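Local atomic coordinates of chorismate mutase (Paraburkholderia phymatum, PDB entry 5TS9), a protein that probably catalyses the rearrangement of chorismate to prephenate, the branch-point reaction on the way to phenylalanine and tyrosine. Residues G108-R111 / P112-K116; A119-M122 / Q123-S127; A160-D163 / R164-R168. All blocks are in the same frame, centred on the assembly; numbering follows the deposited sequence.

Interaction 1 of 3, residues G108-R111 / P112-K116; sequences GVIR and PILDK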
loop_
_atom_site.group_PDB
_atom_site.type_symbol
_atom_site.label_atom_id
_atom_site.label_comp_id
_atom_site.label_asym_id
_atom_site.label_seq_id
_atom_site.Cartn_x
_atom_site.Cartn_y
_atom_site.Cartn_z
ATOM N N GLY A 108 -10.274 10.564 21.056
ATOM C CA GLY A 108 -11.377 10.134 21.895
ATOM C C GLY A 108 -12.114 8.927 21.350
ATOM O O GLY A 108 -12.642 8.117 22.114
ATOM N N VAL A 109 -12.161 8.772 20.034
ATOM C CA VAL A 109 -12.941 7.712 19.411
ATOM C C VAL A 109 -12.059 6.755 18.611
ATOM O O VAL A 109 -12.089 5.538 18.830
ATOM C CB VAL A 109 -14.080 8.290 18.547
ATOM C CG1 VAL A 109 -14.804 7.191 17.795
ATOM C CG2 VAL A 109 -15.073 9.051 19.444
ATOM N N ILE A 110 -11.228 7.286 17.710
ATOM C CA ILE A 110 -10.477 6.396 16.817
ATOM C C ILE A 110 -9.377 5.651 17.574
ATOM O O ILE A 110 -9.175 4.451 17.369
ATOM C CB ILE A 110 -9.919 7.180 15.616
ATOM C CG1 ILE A 110 -11.069 7.715 14.764
ATOM C CG2 ILE A 110 -9.006 6.303 14.761
ATOM C CD1 ILE A 110 -11.936 6.636 14.209
ATOM N N ARG A 111 -8.644 6.341 18.446
ATOM C CA ARG A 111 -7.589 5.674 19.211
ATOM C C ARG A 111 -8.098 4.497 20.044
ATOM O O ARG A 111 -7.495 3.413 19.958
ATOM C CB ARG A 111 -6.852 6.697 20.084
ATOM C CG ARG A 111 -5.871 6.079 21.077
ATOM C CD ARG A 111 -5.469 7.115 22.136
ATOM N NE ARG A 111 -4.831 8.273 21.518
ATOM C CZ ARG A 111 -4.546 9.415 22.143
ATOM N NH1 ARG A 111 -4.842 9.581 23.435
ATOM N NH2 ARG A 111 -3.962 10.396 21.464
ATOM N N PRO A 112 -9.167 4.609 20.843
ATOM C CA PRO A 112 -9.643 3.404 21.551
ATOM C C PRO A 112 -10.062 2.277 20.606
ATOM O O PRO A 112 -9.851 1.096 20.925
ATOM C CB PRO A 112 -10.824 3.923 22.382
ATOM C CG PRO A 112 -10.551 5.399 22.539
ATOM C CD PRO A 112 -9.915 5.815 21.251
ATOM N N ILE A 113 -10.631 2.604 19.443
ATOM C CA ILE A 113 -10.988 1.566 18.478
ATOM C C ILE A 113 -9.740 0.818 18.019
ATOM O O ILE A 113 -9.728 -0.420 17.939
ATOM C CB ILE A 113 -11.753 2.177 17.289
ATOM C CG1 ILE A 113 -13.246 2.286 17.634
ATOM C CG2 ILE A 113 -11.532 1.353 16.021
ATOM C CD1 ILE A 113 -13.962 3.476 17.022
ATOM N N LEU A 114 -8.676 1.563 17.693
ATOM C CA LEU A 114 -7.442 0.935 17.226
ATOM C C LEU A 114 -6.794 0.107 18.332
ATOM O O LEU A 114 -6.178 -0.931 18.057
ATOM C CB LEU A 114 -6.469 2.004 16.710
ATOM C CG LEU A 114 -6.845 2.679 15.384
ATOM C CD1 LEU A 114 -5.852 3.807 14.978
ATOM C CD2 LEU A 114 -6.994 1.662 14.239
ATOM N N ASP A 115 -6.906 0.563 19.586
ATOM C CA ASP A 115 -6.361 -0.198 20.713
ATOM C C ASP A 115 -7.088 -1.523 20.895
ATOM O O ASP A 115 -6.454 -2.569 21.085
ATOM C CB ASP A 115 -6.449 0.621 22.003
ATOM C CG ASP A 115 -5.345 1.640 22.125
ATOM O OD1 ASP A 115 -4.278 1.446 21.504
ATOM O OD2 ASP A 115 -5.551 2.634 22.860
ATOM N N LYS A 116 -8.425 -1.496 20.881
ATOM C CA LYS A 116 -9.177 -2.735 21.035
ATOM C C LYS A 116 -8.881 -3.692 19.889
ATOM O O LYS A 116 -8.782 -4.905 20.102
ATOM C CB LYS A 116 -10.680 -2.454 21.117
#
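Leu114 N donates to Ile110 O at 2.9 Å and Asp115 N bonds in the same i to i+4 pattern to Arg111 O, continuing helix 106-128 past a wider pi-type turn at Gly108 to Ile110 and a kink at Pro112. The kink follows from the proline itself, whose N has no hydrogen to return to the preceding turn. Its ring instead lodges as a knob among Gly108, Val109, Ile110 and Arg111, with Pro112 CG 3.5 Å from Gly108 O and Pro112 CD 3.3 Å from Val109 O. That last carbonyl also receives a weak, stretched bond from Ile113 N, 3.3 Å long. Val109 and Ile113 then run side by side: with CG1 opposite the backbone N (chi1 174°), Val109 CG1 comes to 3.9 Å from Ile113 CD1. One position on, the branches of Ile110 and Leu114 cross obliquely, and Ile110 CG2 rests 4.0 Å from Leu114 CD1. Ile110, Ile113 and Leu114 face helix 16-39, at Gln31, Thr28 and Arg25, while Val109 borders Gln104. Arg111 and Asp115 lie aligned on an exposed flank, where the aliphatic Arg111 CG touches Asp115 OD2 at 3.9 Å. There is no salt bridge: Arg111 NE stays 5.8 Å from Asp115 OD2, the flat groups inclined by 45°. A proline-kinked amphipathic helix, apolar toward its helical neighbour and charged toward solvent, is the motif seen here.

Interaction 2 of 3, residues A119-M122 / Q123-S127; sequences ASIM and QNLQS
Ile121 and Leu125 lie side by side one helical turn apart, and the methyl Ile121 CG2 meets Leu125 CD1 at 4.0 Å. Leu125 also leans on the backbone, its CG 3.5 Å from Ile121 O, the same carbonyl that accepts Leu125 N at 2.8 Å. Asn124 folds back similarly: with CG opposite the carbonyl carbon (chi1 -71°), its amide is carried over the preceding turn, Asn124 CG lying 3.1 Å from Ser120 O. The amide nitrogen is too poorly angled to bond that carbonyl, which is bound by Asn124 N; Asn124 ND2 instead makes a weak hydrogen bond to Ser21 OG on helix 16-39. Gln123 CB touches Ala119 O at 3.3 Å, after which the chain bends at chi2 (59°) and leads away from the turn. Beyond this shell, helix 67-95 packs against the apolar side: Phe74 touches both Ile121 and Met122, Ala70 meets Met122, and Ile73 meets Leu125. Met122, extended beyond CG, also borders Tyr63, as does Gln123. With Gln123 N bonded to Ala119 O and Gln126 N to Met122 O, the uninterrupted i to i+4 ladder, its isoleucine, methionine and leucine turned inward, is that of an amphipathic helix in an all-alpha bundle.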
loop_
_atom_site.group_PDB
_atom_site.type_symbol
_atom_site.label_atom_id
_atom_site.label_comp_id
_atom_site.label_asym_id
_atom_site.label_seq_id
_atom_site.Cartn_x
_atom_site.Cartn_y
_atom_site.Cartn_z
ATOM N N ALA A 119 -5.648 -5.815 20.121
ATOM C CA ALA A 119 -5.879 -7.028 20.880
ATOM C C ALA A 119 -6.717 -8.039 20.094
ATOM O O ALA A 119 -6.411 -9.239 20.096
ATOM C CB ALA A 119 -6.556 -6.668 22.194
ATOM N N SER A 120 -7.790 -7.591 19.431
ATOM C CA SER A 120 -8.642 -8.557 18.747
ATOM C C SER A 120 -7.929 -9.178 17.553
ATOM O O SER A 120 -8.130 -10.363 17.267
ATOM C CB SER A 120 -9.946 -7.903 18.306
ATOM O OG SER A 120 -9.749 -7.140 17.136
ATOM N N ILE A 121 -7.089 -8.413 16.857
ATOM C CA ILE A 121 -6.313 -8.975 15.757
ATOM C C ILE A 121 -5.334 -10.017 16.285
ATOM O O ILE A 121 -5.205 -11.114 15.732
ATOM C CB ILE A 121 -5.576 -7.860 14.997
ATOM C CG1 ILE A 121 -6.552 -7.072 14.117
ATOM C CG2 ILE A 121 -4.435 -8.469 14.205
ATOM C CD1 ILE A 121 -5.978 -5.765 13.571
ATOM N N MET A 122 -4.625 -9.682 17.363
ATOM C CA MET A 122 -3.706 -10.650 17.957
ATOM C C MET A 122 -4.448 -11.857 18.513
ATOM O O MET A 122 -3.975 -12.991 18.375
ATOM C CB MET A 122 -2.856 -9.978 19.033
ATOM C CG MET A 122 -1.812 -9.010 18.429
ATOM S SD MET A 122 -0.691 -8.386 19.677
ATOM C CE MET A 122 0.290 -7.247 18.726
ATOM N N GLN A 123 -5.612 -11.649 19.131
ATOM C CA GLN A 123 -6.355 -12.802 19.637
ATOM C C GLN A 123 -6.785 -13.710 18.494
ATOM O O GLN A 123 -6.716 -14.941 18.602
ATOM C CB GLN A 123 -7.571 -12.342 20.444
ATOM C CG GLN A 123 -8.439 -13.502 20.951
ATOM C CD GLN A 123 -7.666 -14.470 21.846
ATOM O OE1 GLN A 123 -7.435 -15.628 21.475
ATOM N NE2 GLN A 123 -7.260 -14.001 23.026
ATOM N N ASN A 124 -7.216 -13.113 17.379
ATOM C CA ASN A 124 -7.614 -13.882 16.204
ATOM C C ASN A 124 -6.421 -14.567 15.542
ATOM O O ASN A 124 -6.545 -15.698 15.059
ATOM C CB ASN A 124 -8.318 -12.955 15.212
ATOM C CG ASN A 124 -9.692 -12.529 15.701
ATOM O OD1 ASN A 124 -10.308 -13.226 16.503
ATOM N ND2 ASN A 124 -10.176 -11.391 15.225
ATOM N N LEU A 125 -5.271 -13.889 15.471
ATOM C CA LEU A 125 -4.067 -14.529 14.935
ATOM C C LEU A 125 -3.722 -15.785 15.713
ATOM O O LEU A 125 -3.419 -16.841 15.134
ATOM C CB LEU A 125 -2.896 -13.559 14.999
ATOM C CG LEU A 125 -2.672 -12.647 13.817
ATOM C CD1 LEU A 125 -1.809 -11.483 14.272
ATOM C CD2 LEU A 125 -2.016 -13.429 12.706
ATOM N N GLN A 126 -3.719 -15.668 17.039
ATOM C CA GLN A 126 -3.483 -16.819 17.896
ATOM C C GLN A 126 -4.500 -17.924 17.627
ATOM O O GLN A 126 -4.135 -19.095 17.483
ATOM C CB GLN A 126 -3.527 -16.378 19.357
ATOM C CG GLN A 126 -3.349 -17.512 20.338
ATOM C CD GLN A 126 -3.377 -17.026 21.766
ATOM O OE1 GLN A 126 -4.121 -16.107 22.107
ATOM N NE2 GLN A 126 -2.549 -17.627 22.609
ATOM N N SER A 127 -5.781 -17.566 17.537
ATOM C CA SER A 127 -6.813 -18.573 17.311
ATOM C C SER A 127 -6.604 -19.338 16.009
ATOM O O SER A 127 -6.940 -20.520 15.933
ATOM C CB SER A 127 -8.197 -17.926 17.307
ATOM O OG SER A 127 -8.503 -17.388 18.573
#

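Interaction 3 of 3, residues A160-D163 / R164-R168; sequences AALD and RAVAR
Arg164 touches the preceding turn through its CB, 3.4 Å from Ala161 O, and like its neighbour Asp163 it carries a flat polar group whose partners lie beyond the two segments. The carboxylate goes to the second subunit: Asp163 OD1 takes a hydrogen bond from Asn90 and Asp163 OD2 a salt bridge from Arg94, both of that subunit. The guanidinium is held between two acids, NH1 by Asp76 OD1 of the same chain and NH2 by Glu79 OE2 of the second subunit, while Tyr86 of the second subunit packs against the side chain. The bend of Arg164 at chi2 (71°) turns its end away from residues 160-163. This is the closing turn of helix 156-165, buried in an all-helical chorismate mutase of type II and lying against the subunit interface. On the side facing helices 137-151 and 16-39, Leu162 CD1 approaches Val166 CG1 at 4.2 Å and Ala165 CB at 4.4 Å. Val166 N gives Leu162 O a bond of 3.1 Å, nearly in line with the carbonyl, although Val166 itself has already left helical backbone angles. With CG1 opposite the carbonyl carbon (chi1 -59°), the other methyl, Val166 CG2, falls between N and C and lies 3.4 Å from Asp163 O. After it the chain tightens, Ala167 N reaching Arg164 O through a weak bond of 3.3 Å.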
loop_
_atom_site.group_PDB
_atom_site.type_symbol
_atom_site.label_atom_id
_atom_site.label_comp_id
_atom_site.label_asym_id
_atom_site.label_seq_id
_atom_site.Cartn_x
_atom_site.Cartn_y
_atom_site.Cartn_z
ATOM N N ALA A 160 -8.852 -3.853 -2.115
ATOM C CA ALA A 160 -7.439 -3.867 -2.488
ATOM C C ALA A 160 -6.555 -3.675 -1.266
ATOM O O ALA A 160 -5.561 -4.391 -1.085
ATOM C CB ALA A 160 -7.153 -2.787 -3.531
ATOM N N ALA A 161 -6.918 -2.735 -0.398
ATOM C CA ALA A 161 -6.121 -2.480 0.788
ATOM C C ALA A 161 -6.336 -3.551 1.851
ATOM O O ALA A 161 -5.432 -3.806 2.661
ATOM C CB ALA A 161 -6.435 -1.075 1.337
ATOM N N LEU A 162 -7.502 -4.213 1.863
ATOM C CA LEU A 162 -7.627 -5.389 2.722
ATOM C C LEU A 162 -6.665 -6.490 2.263
ATOM O O LEU A 162 -6.009 -7.134 3.091
ATOM C CB LEU A 162 -9.079 -5.898 2.740
ATOM C CG LEU A 162 -9.405 -7.010 3.757
ATOM C CD1 LEU A 162 -8.828 -6.692 5.116
ATOM C CD2 LEU A 162 -10.901 -7.226 3.878
ATOM N N ASP A 163 -6.530 -6.684 0.949
ATOM C CA ASP A 163 -5.537 -7.636 0.432
ATOM C C ASP A 163 -4.117 -7.255 0.857
ATOM O O ASP A 163 -3.269 -8.131 1.062
ATOM C CB ASP A 163 -5.594 -7.705 -1.096
ATOM C CG ASP A 163 -6.806 -8.508 -1.641
ATOM O OD1 ASP A 163 -7.243 -9.517 -1.034
ATOM O OD2 ASP A 163 -7.289 -8.132 -2.727
ATOM N N ARG A 164 -3.829 -5.955 0.976
ATOM C CA ARG A 164 -2.531 -5.527 1.490
ATOM C C ARG A 164 -2.402 -5.863 2.970
ATOM O O ARG A 164 -1.334 -6.291 3.431
ATOM C CB ARG A 164 -2.352 -4.014 1.258
ATOM C CG ARG A 164 -1.047 -3.414 1.827
ATOM C CD ARG A 164 0.164 -3.888 1.009
ATOM N NE ARG A 164 1.453 -3.392 1.494
ATOM C CZ ARG A 164 2.113 -3.931 2.513
ATOM N NH1 ARG A 164 1.586 -4.967 3.167
ATOM N NH2 ARG A 164 3.289 -3.428 2.889
ATOM N N ALA A 165 -3.486 -5.699 3.733
ATOM C CA ALA A 165 -3.395 -5.901 5.179
ATOM C C ALA A 165 -3.173 -7.365 5.557
ATOM O O ALA A 165 -2.477 -7.643 6.537
ATOM C CB ALA A 165 -4.651 -5.364 5.866
ATOM N N VAL A 166 -3.734 -8.308 4.802
ATOM C CA VAL A 166 -3.650 -9.734 5.131
ATOM C C VAL A 166 -2.371 -10.372 4.593
ATOM O O VAL A 166 -2.194 -11.597 4.667
ATOM C CB VAL A 166 -4.875 -10.489 4.580
ATOM C CG1 VAL A 166 -6.158 -9.918 5.167
ATOM C CG2 VAL A 166 -4.880 -10.445 3.043
ATOM N N ALA A 167 -1.478 -9.537 4.053
ATOM C CA ALA A 167 -0.308 -9.991 3.295
ATOM C C ALA A 167 0.479 -11.108 3.976
ATOM O O ALA A 167 0.964 -12.034 3.307
ATOM C CB ALA A 167 0.609 -8.793 3.035
ATOM N N ARG A 168 0.682 -11.026 5.283
ATOM C CA ARG A 168 1.557 -12.001 5.933
ATOM C C ARG A 168 0.853 -12.767 7.055
ATOM O O ARG A 168 1.480 -13.186 8.033
ATOM C CB ARG A 168 2.829 -11.316 6.424
ATOM C CG ARG A 168 3.548 -10.628 5.264
ATOM C CD ARG A 168 4.904 -10.087 5.633
ATOM N NE ARG A 168 4.778 -8.740 6.155
ATOM C CZ ARG A 168 5.806 -7.942 6.426
ATOM N NH1 ARG A 168 7.058 -8.357 6.227
ATOM N NH2 ARG A 168 5.576 -6.722 6.887
#

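Followed from the N terminus, the three contacts come strictly in series, and none nests within or crosses another. Each joins directly consecutive segments, so it closes a helical turn and no long loop. Interactions 1 and 2 share helix 106-128, their centres about 17 Å apart: the first lies at the surface beside helix 16-39, the second where helix 67-95 also packs against it. After helix 137-151 the chain reaches interaction 3, whose nearest atoms are about 6 Å from interaction 2. There residues 160-168 tie helices 16-39, 67-95 and 137-151 to the second subunit, shortly before Cys170 forms its disulfide with Cys137.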